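Local structure of putative uncharacterized protein (Chaetomium thermophilum, 5F5T) at residues M38-A41 / V42-R45; D102-L105 / K106-Y110; R151-K155 / N156-L160. The protein is probably required for pre-mRNA splicing as a nuclear spliceosome component of the PRP38 family. All blocks are in the same frame, centred on the assembly; numbering follows the deposited sequence.

Contact 1: M38-A41 / V42-R45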
ATOM      1  N   MET A  38      -6.705  10.202  -8.475  1.00 74.76           N
ATOM      2  CA  MET A  38      -5.455  10.309  -9.207  1.00 66.58           C
ATOM      3  C   MET A  38      -5.309  11.717  -9.796  1.00 83.08           C
ATOM      4  O   MET A  38      -6.304  12.360 -10.138  1.00 75.06           O
ATOM      5  CB  MET A  38      -5.383   9.230 -10.287  1.00 61.71           C
ATOM      6  CG  MET A  38      -5.127   7.848  -9.690  1.00 86.28           C
ATOM      7  SD  MET A  38      -5.216   6.514 -10.891  1.00 79.95           S
ATOM      8  CE  MET A  38      -4.038   7.144 -12.062  1.00 71.39           C
ATOM      9  N   GLU A  39      -4.072  12.197  -9.883  1.00 83.53           N
ATOM     10  CA  GLU A  39      -3.789  13.558 -10.342  1.00 80.81           C
ATOM     11  C   GLU A  39      -4.229  13.769 -11.789  1.00 84.29           C
ATOM     12  O   GLU A  39      -4.213  12.833 -12.586  1.00 90.35           O
ATOM     13  CB  GLU A  39      -2.297  13.857 -10.196  1.00 90.45           C
ATOM     14  CG  GLU A  39      -1.699  13.311  -8.912  1.00118.05           C
ATOM     15  CD  GLU A  39      -0.196  13.126  -8.990  1.00120.76           C
ATOM     16  OE1 GLU A  39       0.389  12.619  -8.009  1.00116.31           O
ATOM     17  OE2 GLU A  39       0.397  13.473 -10.033  1.00120.78           O
ATOM     18  N   LYS A  40      -4.604  15.001 -12.122  1.00 92.12           N
ATOM     19  CA  LYS A  40      -5.143  15.324 -13.443  1.00 91.91           C
ATOM     20  C   LYS A  40      -4.154  14.987 -14.552  1.00 89.34           C
ATOM     21  O   LYS A  40      -4.531  14.430 -15.582  1.00 91.99           O
ATOM     22  CB  LYS A  40      -5.524  16.806 -13.517  1.00 83.04           C
ATOM     23  CG  LYS A  40      -6.381  17.192 -14.717  1.00 94.38           C
ATOM     24  CD  LYS A  40      -6.655  18.692 -14.721  1.00121.83           C
ATOM     25  CE  LYS A  40      -7.113  19.186 -16.085  1.00133.61           C
ATOM     26  NZ  LYS A  40      -8.549  18.865 -16.328  1.00136.11           N
ATOM     27  N   ALA A  41      -2.886  15.314 -14.316  1.00 80.63           N
ATOM     28  CA  ALA A  41      -1.820  15.054 -15.276  1.00 78.14           C
ATOM     29  C   ALA A  41      -1.749  13.567 -15.608  1.00 73.82           C
ATOM     30  O   ALA A  41      -1.698  13.176 -16.779  1.00 75.66           O
ATOM     31  CB  ALA A  41      -0.491  15.542 -14.735  1.00 79.80           C
ATOM     32  N   VAL A  42      -1.751  12.741 -14.568  1.00 77.42           N
ATOM     33  CA  VAL A  42      -1.694  11.300 -14.751  1.00 71.37           C
ATOM     34  C   VAL A  42      -2.958  10.780 -15.440  1.00 81.33           C
ATOM     35  O   VAL A  42      -2.880   9.885 -16.283  1.00 73.65           O
ATOM     36  CB  VAL A  42      -1.505  10.576 -13.406  1.00 74.22           C
ATOM     37  CG1 VAL A  42      -1.391   9.077 -13.618  1.00 91.21           C
ATOM     38  CG2 VAL A  42      -0.272  11.103 -12.692  1.00 73.97           C
ATOM     39  N   ARG A  43      -4.113  11.359 -15.114  1.00 81.94           N
ATOM     40  CA  ARG A  43      -5.355  10.978 -15.785  1.00 72.69           C
ATOM     41  C   ARG A  43      -5.239  11.231 -17.282  1.00 74.91           C
ATOM     42  O   ARG A  43      -5.694  10.424 -18.100  1.00 81.92           O
ATOM     43  CB  ARG A  43      -6.561  11.735 -15.229  1.00 82.06           C
ATOM     44  CG  ARG A  43      -6.810  11.566 -13.748  1.00 75.79           C
ATOM     45  CD  ARG A  43      -8.222  12.001 -13.404  1.00 83.58           C
ATOM     46  NE  ARG A  43      -8.468  13.423 -13.640  1.00103.46           N
ATOM     47  CZ  ARG A  43      -8.406  14.365 -12.704  1.00100.94           C
ATOM     48  NH1 ARG A  43      -8.101  14.046 -11.456  1.00111.32           N
ATOM     49  NH2 ARG A  43      -8.651  15.628 -13.020  1.00 97.41           N
ATOM     50  N   GLU A  44      -4.630  12.362 -17.625  1.00 77.31           N
ATOM     51  CA  GLU A  44      -4.387  12.710 -19.018  1.00 87.52           C
ATOM     52  C   GLU A  44      -3.476  11.678 -19.667  1.00 74.42           C
ATOM     53  O   GLU A  44      -3.788  11.157 -20.736  1.00 90.72           O
ATOM     54  CB  GLU A  44      -3.764  14.103 -19.132  1.00109.41           C
ATOM     55  CG  GLU A  44      -4.631  15.230 -18.596  1.00116.88           C
ATOM     56  CD  GLU A  44      -3.884  16.548 -18.517  1.00139.65           C
ATOM     57  OE1 GLU A  44      -2.808  16.661 -19.144  1.00146.14           O
ATOM     58  OE2 GLU A  44      -4.369  17.470 -17.830  1.00148.30           O
ATOM     59  N   ARG A  45      -2.351  11.385 -19.017  1.00 68.51           N
ATOM     60  CA  ARG A  45      -1.393  10.422 -19.557  1.00 77.69           C
ATOM     61  C   ARG A  45      -2.055   9.074 -19.819  1.00 82.72           C
ATOM     62  O   ARG A  45      -1.768   8.415 -20.821  1.00 83.56           O
ATOM     63  CB  ARG A  45      -0.208  10.234 -18.603  1.00 68.47           C
ATOM     64  CG  ARG A  45       0.556  11.506 -18.274  1.00 78.63           C
ATOM     65  CD  ARG A  45       1.007  12.227 -19.528  1.00 93.99           C
ATOM     66  NE  ARG A  45       1.834  11.370 -20.371  1.00114.90           N
ATOM     67  CZ  ARG A  45       1.846  11.409 -21.699  1.00131.67           C
ATOM     68  NH1 ARG A  45       1.072  12.268 -22.347  1.00129.89           N
ATOM     69  NH2 ARG A  45       2.636  10.587 -22.378  1.00137.97           N
TER
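The backbone N of R43 donates to E39 O over 2.9 Å, with an N-H...O angle of 158°. E39 is the N-cap residue, so this is the bond that closes the first turn of the helix. The bonds E44 N to K40 O and R45 N to A41 O follow in the same i to i+4 pattern.

The side chain of R43 folds back over this turn. Its CG lies beside the backbone N (chi1 -58°), and the bend at chi3 brings the guanidinium round to the residues before the helix. NH1 reaches M38 O at 2.8 Å. The oxygen sits at the edge of the group, but the bond is bent and weak. One face of the guanidinium lies on K40, whose CA is 3.4 Å above the plane, over its centre. The CB and CG of K40 run alongside NH2 of R43.

M38 and V42 meet on the buried side. M38 CE touches V42 CG1 at 3.6 Å, and the two side chains cross at about a right angle. Both also pack on L89 of helix 87-98. The carboxylate of E39 passes V42 CG2 with OE2, while its OE1 forms a salt bridge to R175.

The arrangement is a helix N-terminus. The chain enters helix 40-48 from a loop, with its apolar side against helix 87-98 of the PRP38 family domain.

Contact 2: D102-L105 / K106-Y110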
ATOM      1  N   ASP A 102     -17.980  -4.366  -2.771  1.00 87.64           N
ATOM      2  CA  ASP A 102     -17.195  -5.193  -1.861  1.00 86.76           C
ATOM      3  C   ASP A 102     -17.094  -6.643  -2.322  1.00 86.05           C
ATOM      4  O   ASP A 102     -16.079  -7.295  -2.097  1.00 95.31           O
ATOM      5  CB  ASP A 102     -17.789  -5.134  -0.450  1.00 96.53           C
ATOM      6  CG  ASP A 102     -17.434  -3.851   0.276  1.00113.87           C
ATOM      7  OD1 ASP A 102     -17.105  -2.854  -0.402  1.00106.20           O
ATOM      8  OD2 ASP A 102     -17.495  -3.836   1.523  1.00116.14           O
ATOM      9  N   ASP A 103     -18.143  -7.143  -2.966  1.00 75.85           N
ATOM     10  CA  ASP A 103     -18.153  -8.513  -3.471  1.00 74.06           C
ATOM     11  C   ASP A 103     -17.065  -8.714  -4.530  1.00 85.15           C
ATOM     12  O   ASP A 103     -16.290  -9.681  -4.477  1.00 95.54           O
ATOM     13  CB  ASP A 103     -19.535  -8.869  -4.034  1.00106.84           C
ATOM     14  CG  ASP A 103     -20.255  -7.669  -4.633  1.00133.96           C
ATOM     15  OD1 ASP A 103     -19.893  -6.522  -4.298  1.00143.18           O
ATOM     16  OD2 ASP A 103     -21.194  -7.874  -5.432  1.00129.33           O
ATOM     17  N   ILE A 104     -17.002  -7.784  -5.478  1.00 81.93           N
ATOM     18  CA  ILE A 104     -16.042  -7.866  -6.573  1.00 83.46           C
ATOM     19  C   ILE A 104     -14.606  -7.739  -6.062  1.00 73.02           C
ATOM     20  O   ILE A 104     -13.715  -8.485  -6.479  1.00 80.87           O
ATOM     21  CB  ILE A 104     -16.305  -6.765  -7.621  1.00 88.95           C
ATOM     22  CG1 ILE A 104     -17.749  -6.830  -8.126  1.00 98.28           C
ATOM     23  CG2 ILE A 104     -15.330  -6.880  -8.775  1.00 79.91           C
ATOM     24  CD1 ILE A 104     -18.059  -8.059  -8.955  1.00105.54           C
ATOM     25  N   LEU A 105     -14.400  -6.818  -5.127  1.00 73.83           N
ATOM     26  CA  LEU A 105     -13.094  -6.623  -4.510  1.00 77.37           C
ATOM     27  C   LEU A 105     -12.676  -7.864  -3.732  1.00 71.02           C
ATOM     28  O   LEU A 105     -11.509  -8.258  -3.735  1.00 72.97           O
ATOM     29  CB  LEU A 105     -13.120  -5.406  -3.588  1.00 75.86           C
ATOM     30  CG  LEU A 105     -13.247  -4.061  -4.301  1.00 81.48           C
ATOM     31  CD1 LEU A 105     -13.207  -2.901  -3.317  1.00 80.01           C
ATOM     32  CD2 LEU A 105     -12.146  -3.923  -5.336  1.00 71.02           C
ATOM     33  N   LYS A 106     -13.649  -8.474  -3.070  1.00 74.21           N
ATOM     34  CA  LYS A 106     -13.420  -9.673  -2.283  1.00 72.73           C
ATOM     35  C   LYS A 106     -12.937 -10.795  -3.199  1.00 75.14           C
ATOM     36  O   LYS A 106     -11.961 -11.503  -2.886  1.00 76.20           O
ATOM     37  CB  LYS A 106     -14.705 -10.053  -1.549  1.00 75.42           C
ATOM     38  CG  LYS A 106     -14.526 -10.951  -0.342  1.00 91.41           C
ATOM     39  CD  LYS A 106     -15.881 -11.213   0.290  1.00103.41           C
ATOM     40  CE  LYS A 106     -16.465  -9.916   0.862  1.00106.48           C
ATOM     41  NZ  LYS A 106     -17.524 -10.122   1.894  1.00103.36           N
ATOM     42  N   GLU A 107     -13.605 -10.926  -4.344  1.00 66.18           N
ATOM     43  CA  GLU A 107     -13.225 -11.927  -5.335  1.00 62.10           C
ATOM     44  C   GLU A 107     -11.816 -11.697  -5.865  1.00 73.25           C
ATOM     45  O   GLU A 107     -10.990 -12.624  -5.880  1.00 70.11           O
ATOM     46  CB  GLU A 107     -14.206 -11.941  -6.506  1.00 68.34           C
ATOM     47  CG  GLU A 107     -13.814 -12.938  -7.586  1.00 81.32           C
ATOM     48  CD  GLU A 107     -14.506 -12.691  -8.910  1.00108.79           C
ATOM     49  OE1 GLU A 107     -13.880 -12.961  -9.956  1.00125.30           O
ATOM     50  OE2 GLU A 107     -15.670 -12.234  -8.909  1.00101.39           O
ATOM     51  N   TYR A 108     -11.550 -10.457  -6.284  1.00 67.17           N
ATOM     52  CA  TYR A 108     -10.266 -10.111  -6.882  1.00 67.94           C
ATOM     53  C   TYR A 108      -9.181 -10.488  -5.898  1.00 82.29           C
ATOM     54  O   TYR A 108      -8.335 -11.351  -6.167  1.00100.20           O
ATOM     55  CB  TYR A 108     -10.157  -8.615  -7.185  1.00 66.81           C
ATOM     56  CG  TYR A 108     -10.959  -8.099  -8.361  1.00 73.36           C
ATOM     57  CD1 TYR A 108     -11.465  -8.956  -9.326  1.00 64.86           C
ATOM     58  CD2 TYR A 108     -11.189  -6.735  -8.512  1.00 62.97           C
ATOM     59  CE1 TYR A 108     -12.194  -8.468 -10.401  1.00 70.81           C
ATOM     60  CE2 TYR A 108     -11.909  -6.242  -9.577  1.00 76.00           C
ATOM     61  CZ  TYR A 108     -12.408  -7.108 -10.522  1.00 82.50           C
ATOM     62  OH  TYR A 108     -13.130  -6.610 -11.586  1.00 88.27           O
ATOM     63  N   LEU A 109      -9.284  -9.870  -4.724  1.00 71.73           N
ATOM     64  CA  LEU A 109      -8.268  -9.940  -3.693  1.00 67.56           C
ATOM     65  C   LEU A 109      -8.000 -11.381  -3.287  1.00 68.57           C
ATOM     66  O   LEU A 109      -6.900 -11.895  -3.498  1.00 81.78           O
ATOM     67  CB  LEU A 109      -8.706  -9.109  -2.481  1.00 60.88           C
ATOM     68  CG  LEU A 109      -7.659  -8.672  -1.460  1.00 65.83           C
ATOM     69  CD1 LEU A 109      -6.708  -7.663  -2.066  1.00 65.08           C
ATOM     70  CD2 LEU A 109      -8.330  -8.087  -0.223  1.00 60.45           C
ATOM     71  N   TYR A 110      -9.020 -12.061  -2.776  1.00 64.44           N
ATOM     72  CA  TYR A 110      -8.772 -13.363  -2.178  1.00 70.67           C
ATOM     73  C   TYR A 110      -8.646 -14.471  -3.224  1.00 76.96           C
ATOM     74  O   TYR A 110      -7.631 -15.177  -3.276  1.00 97.40           O
ATOM     75  CB  TYR A 110      -9.876 -13.688  -1.176  1.00 49.80           C
ATOM     76  CG  TYR A 110      -9.913 -12.687  -0.039  1.00 59.71           C
ATOM     77  CD1 TYR A 110      -8.869 -12.605   0.872  1.00 69.41           C
ATOM     78  CD2 TYR A 110     -10.992 -11.825   0.119  1.00 68.99           C
ATOM     79  CE1 TYR A 110      -8.893 -11.682   1.905  1.00 73.83           C
ATOM     80  CE2 TYR A 110     -11.026 -10.903   1.152  1.00 75.33           C
ATOM     81  CZ  TYR A 110      -9.975 -10.837   2.043  1.00 80.23           C
ATOM     82  OH  TYR A 110     -10.006  -9.922   3.072  1.00 72.54           O
TER
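Y108 and I104 lie side by side, one helical turn apart, and point the same way. From Y108 CB outward, the side chain first meets the backbone of the preceding turn. CB is 3.6 Å from I104 O. CG comes to 3.4 Å from the same oxygen, which lies over one face of the ring near its rim. CD1 and CD2 are a little farther from it. Beyond them the ring meets the side chain of I104. I104 CG2 approaches CE1 and CE2, and is nearest to Y108 CZ at 3.4 Å. This methyl group makes a CH-pi contact, 3.8 Å from the ring centroid and 27° off the normal. At the tip, Y108 OH passes the same methyl and hydrogen-bonds to E61 O, at the start of helix 61-71.

The torsions explain the overlap. I104 CG2 stands opposite its own backbone N, which puts this methyl over the ring of Y108. Y108 CG lies beside its backbone N (chi1 -73°), which swings the ring back toward I104. L105 CD2 reaches Y108 CD2 at an oblique approach, 4.3 Å away.

I104 O thus has two roles. It lies over the ring and accepts the backbone N of Y108 at 2.9 Å, with an N-H...O angle of 165°. The neighbouring bonds K106 N to D102 O, E107 N to D103 O and L109 N to L105 O continue the alpha-helical pattern. The D102 carboxylate forms a salt bridge to R131.

L105, Y108 and L109 also touch helix 117-130, and I104 and Y108 touch helix 61-71. This is i to i+4 packing on an amphipathic helix that packs against both in the largely helical PRP38 fold.

Contact 3: R151-K155 / N156-L160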
ATOM      1  N   ARG A 151       7.332  -7.787 -10.320  1.00 52.32           N
ATOM      2  CA  ARG A 151       8.254  -6.900 -11.008  1.00 49.22           C
ATOM      3  C   ARG A 151       7.766  -5.474 -10.801  1.00 65.49           C
ATOM      4  O   ARG A 151       6.563  -5.208 -10.819  1.00 51.45           O
ATOM      5  CB  ARG A 151       8.342  -7.207 -12.503  1.00 50.27           C
ATOM      6  CG  ARG A 151       8.787  -8.619 -12.831  1.00 70.15           C
ATOM      7  CD  ARG A 151      10.215  -8.942 -12.439  1.00 61.28           C
ATOM      8  NE  ARG A 151      11.238  -7.990 -12.835  1.00 61.72           N
ATOM      9  CZ  ARG A 151      12.490  -8.071 -12.397  1.00 65.75           C
ATOM     10  NH1 ARG A 151      12.819  -9.047 -11.562  1.00 62.56           N
ATOM     11  NH2 ARG A 151      13.406  -7.191 -12.774  1.00 59.72           N
ATOM     12  N   ARG A 152       8.702  -4.559 -10.597  1.00 51.38           N
ATOM     13  CA  ARG A 152       8.383  -3.147 -10.481  1.00 51.99           C
ATOM     14  C   ARG A 152       9.121  -2.391 -11.574  1.00 51.09           C
ATOM     15  O   ARG A 152      10.277  -2.684 -11.847  1.00 59.00           O
ATOM     16  CB  ARG A 152       8.772  -2.642  -9.093  1.00 56.93           C
ATOM     17  CG  ARG A 152       8.769  -1.137  -8.915  1.00 81.47           C
ATOM     18  CD  ARG A 152       9.195  -0.798  -7.497  1.00103.50           C
ATOM     19  NE  ARG A 152      10.461  -1.444  -7.154  1.00124.88           N
ATOM     20  CZ  ARG A 152      10.843  -1.742  -5.916  1.00128.76           C
ATOM     21  NH1 ARG A 152      10.054  -1.460  -4.888  1.00133.73           N
ATOM     22  NH2 ARG A 152      12.014  -2.328  -5.704  1.00116.27           N
ATOM     23  N   LYS A 153       8.469  -1.418 -12.201  1.00 63.74           N
ATOM     24  CA  LYS A 153       9.076  -0.763 -13.353  1.00 58.14           C
ATOM     25  C   LYS A 153      10.065   0.310 -12.931  1.00 85.41           C
ATOM     26  O   LYS A 153       9.703   1.270 -12.256  1.00 88.11           O
ATOM     27  CB  LYS A 153       8.012  -0.152 -14.261  1.00 64.22           C
ATOM     28  CG  LYS A 153       8.570   0.375 -15.575  1.00 54.90           C
ATOM     29  CD  LYS A 153       8.885  -0.752 -16.543  1.00 70.39           C
ATOM     30  CE  LYS A 153       9.591  -0.217 -17.779  1.00 75.43           C
ATOM     31  NZ  LYS A 153       8.876   0.957 -18.348  1.00100.61           N
ATOM     32  N   GLY A 154      11.317   0.122 -13.335  1.00110.06           N
ATOM     33  CA  GLY A 154      12.389   1.054 -13.047  1.00110.47           C
ATOM     34  C   GLY A 154      12.710   1.934 -14.238  1.00118.52           C
ATOM     35  O   GLY A 154      11.949   1.993 -15.205  1.00117.96           O
ATOM     36  N   LYS A 155      13.836   2.636 -14.158  1.00123.59           N
ATOM     37  CA  LYS A 155      14.258   3.531 -15.231  1.00138.65           C
ATOM     38  C   LYS A 155      14.548   2.786 -16.531  1.00141.64           C
ATOM     39  O   LYS A 155      14.154   3.236 -17.608  1.00146.59           O
ATOM     40  CB  LYS A 155      15.485   4.332 -14.789  1.00151.10           C
ATOM     41  CG  LYS A 155      15.172   5.337 -13.689  1.00155.42           C
ATOM     42  CD  LYS A 155      14.218   6.412 -14.199  1.00159.20           C
ATOM     43  CE  LYS A 155      12.827   6.303 -13.582  1.00158.18           C
ATOM     44  NZ  LYS A 155      11.801   6.838 -14.527  1.00163.39           N
ATOM     45  N   ASN A 156      15.240   1.655 -16.433  1.00132.35           N
ATOM     46  CA  ASN A 156      15.363   0.737 -17.560  1.00127.04           C
ATOM     47  C   ASN A 156      14.952  -0.664 -17.121  1.00108.11           C
ATOM     48  O   ASN A 156      15.414  -1.165 -16.096  1.00109.80           O
ATOM     49  CB  ASN A 156      16.780   0.745 -18.143  1.00145.97           C
ATOM     50  CG  ASN A 156      17.823   0.211 -17.176  1.00156.92           C
ATOM     51  OD1 ASN A 156      18.022  -1.001 -17.067  1.00160.66           O
ATOM     52  ND2 ASN A 156      18.513   1.114 -16.490  1.00157.98           N
ATOM     53  N   GLY A 157      14.082  -1.293 -17.903  1.00 99.65           N
ATOM     54  CA  GLY A 157      13.542  -2.595 -17.554  1.00 91.23           C
ATOM     55  C   GLY A 157      12.770  -2.573 -16.249  1.00 93.52           C
ATOM     56  O   GLY A 157      12.005  -1.644 -15.982  1.00 81.19           O
ATOM     57  N   THR A 158      12.988  -3.585 -15.418  1.00 86.59           N
ATOM     58  CA  THR A 158      12.283  -3.700 -14.149  1.00 76.74           C
ATOM     59  C   THR A 158      13.201  -4.222 -13.053  1.00 86.95           C
ATOM     60  O   THR A 158      14.237  -4.823 -13.330  1.00 99.44           O
ATOM     61  CB  THR A 158      11.060  -4.642 -14.253  1.00 98.48           C
ATOM     62  OG1 THR A 158      11.453  -5.880 -14.860  1.00 93.00           O
ATOM     63  CG2 THR A 158       9.946  -4.011 -15.077  1.00121.05           C
ATOM     64  N   SER A 159      12.814  -3.985 -11.806  1.00 74.62           N
ATOM     65  CA  SER A 159      13.551  -4.482 -10.656  1.00 59.23           C
ATOM     66  C   SER A 159      12.637  -5.401  -9.862  1.00 59.18           C
ATOM     67  O   SER A 159      11.416  -5.331  -9.990  1.00 52.88           O
ATOM     68  CB  SER A 159      14.036  -3.337  -9.769  1.00 57.64           C
ATOM     69  OG  SER A 159      12.951  -2.763  -9.061  1.00 67.54           O
ATOM     70  N   LEU A 160      13.227  -6.254  -9.035  1.00 73.95           N
ATOM     71  CA  LEU A 160      12.453  -7.201  -8.245  1.00 54.59           C
ATOM     72  C   LEU A 160      11.894  -6.585  -6.969  1.00 61.51           C
ATOM     73  O   LEU A 160      12.584  -5.847  -6.268  1.00 68.17           O
ATOM     74  CB  LEU A 160      13.318  -8.413  -7.889  1.00 58.38           C
ATOM     75  CG  LEU A 160      12.656  -9.493  -7.034  1.00 66.02           C
ATOM     76  CD1 LEU A 160      11.431 -10.067  -7.736  1.00 57.02           C
ATOM     77  CD2 LEU A 160      13.654 -10.585  -6.699  1.00 68.32           C
TER
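A beta hairpin joins strands 149-153 and 158-162, and this contact takes in its turn end. R152 and S159 form the antiparallel hydrogen-bonded pair. R152 N to S159 O and S159 N to R152 O are both 2.9 Å. Nearer the turn, G154 N donates to G157 O at 3.3 Å.

R151, T158, K153 and L160 lie on one face of the hairpin. R151 bends at chi2 (-66°) and chi3, which carries its guanidinium across to T158 at about a right angle. It grips T158 OG1 side-on, with NE at 2.9 Å and NH2 at 3.1 Å. The hydroxyl oxygen lies in the guanidinium plane. NH2 also makes a weak bond to T158 O. One face of the group lies over S159 C and L160 N of the opposite strand. K153 CD packs against T158 CG2 at 3.7 Å.

On the other face of the hairpin, R152 NE makes a long, weak bond of 3.4 Å to S159 OG, which lies at the edge of the R152 guanidinium.

T158 OG1 also hydrogen-bonds to the backbone of the other protein chain, and R151 and L160 pack on that chain too. Two donors of R151 therefore hold an oxygen that takes part in the interface with the other protein. The positive charge of R151 probably polarises this hydroxyl.

Overall arrangement
The three contacts come in series along the chain, all inside the PRP38 family domain. Contact 1 opens helix 40-48, contact 2 takes up the first nine residues of helix 102-115, and contact 3 is the turn end of hairpin 149-153/158-162. None touches another. Centres are about 26 Å apart for contacts 1 and 2, 22 Å for contacts 1 and 3, and 28 Å for contacts 2 and 3. Contacts 2 and 3 lie on opposite sides of the chain's centre. Contacts 1 and 2 pack against different helices of the domain. Contact 3 sits at the surface, and of the three it alone meets the other protein chain.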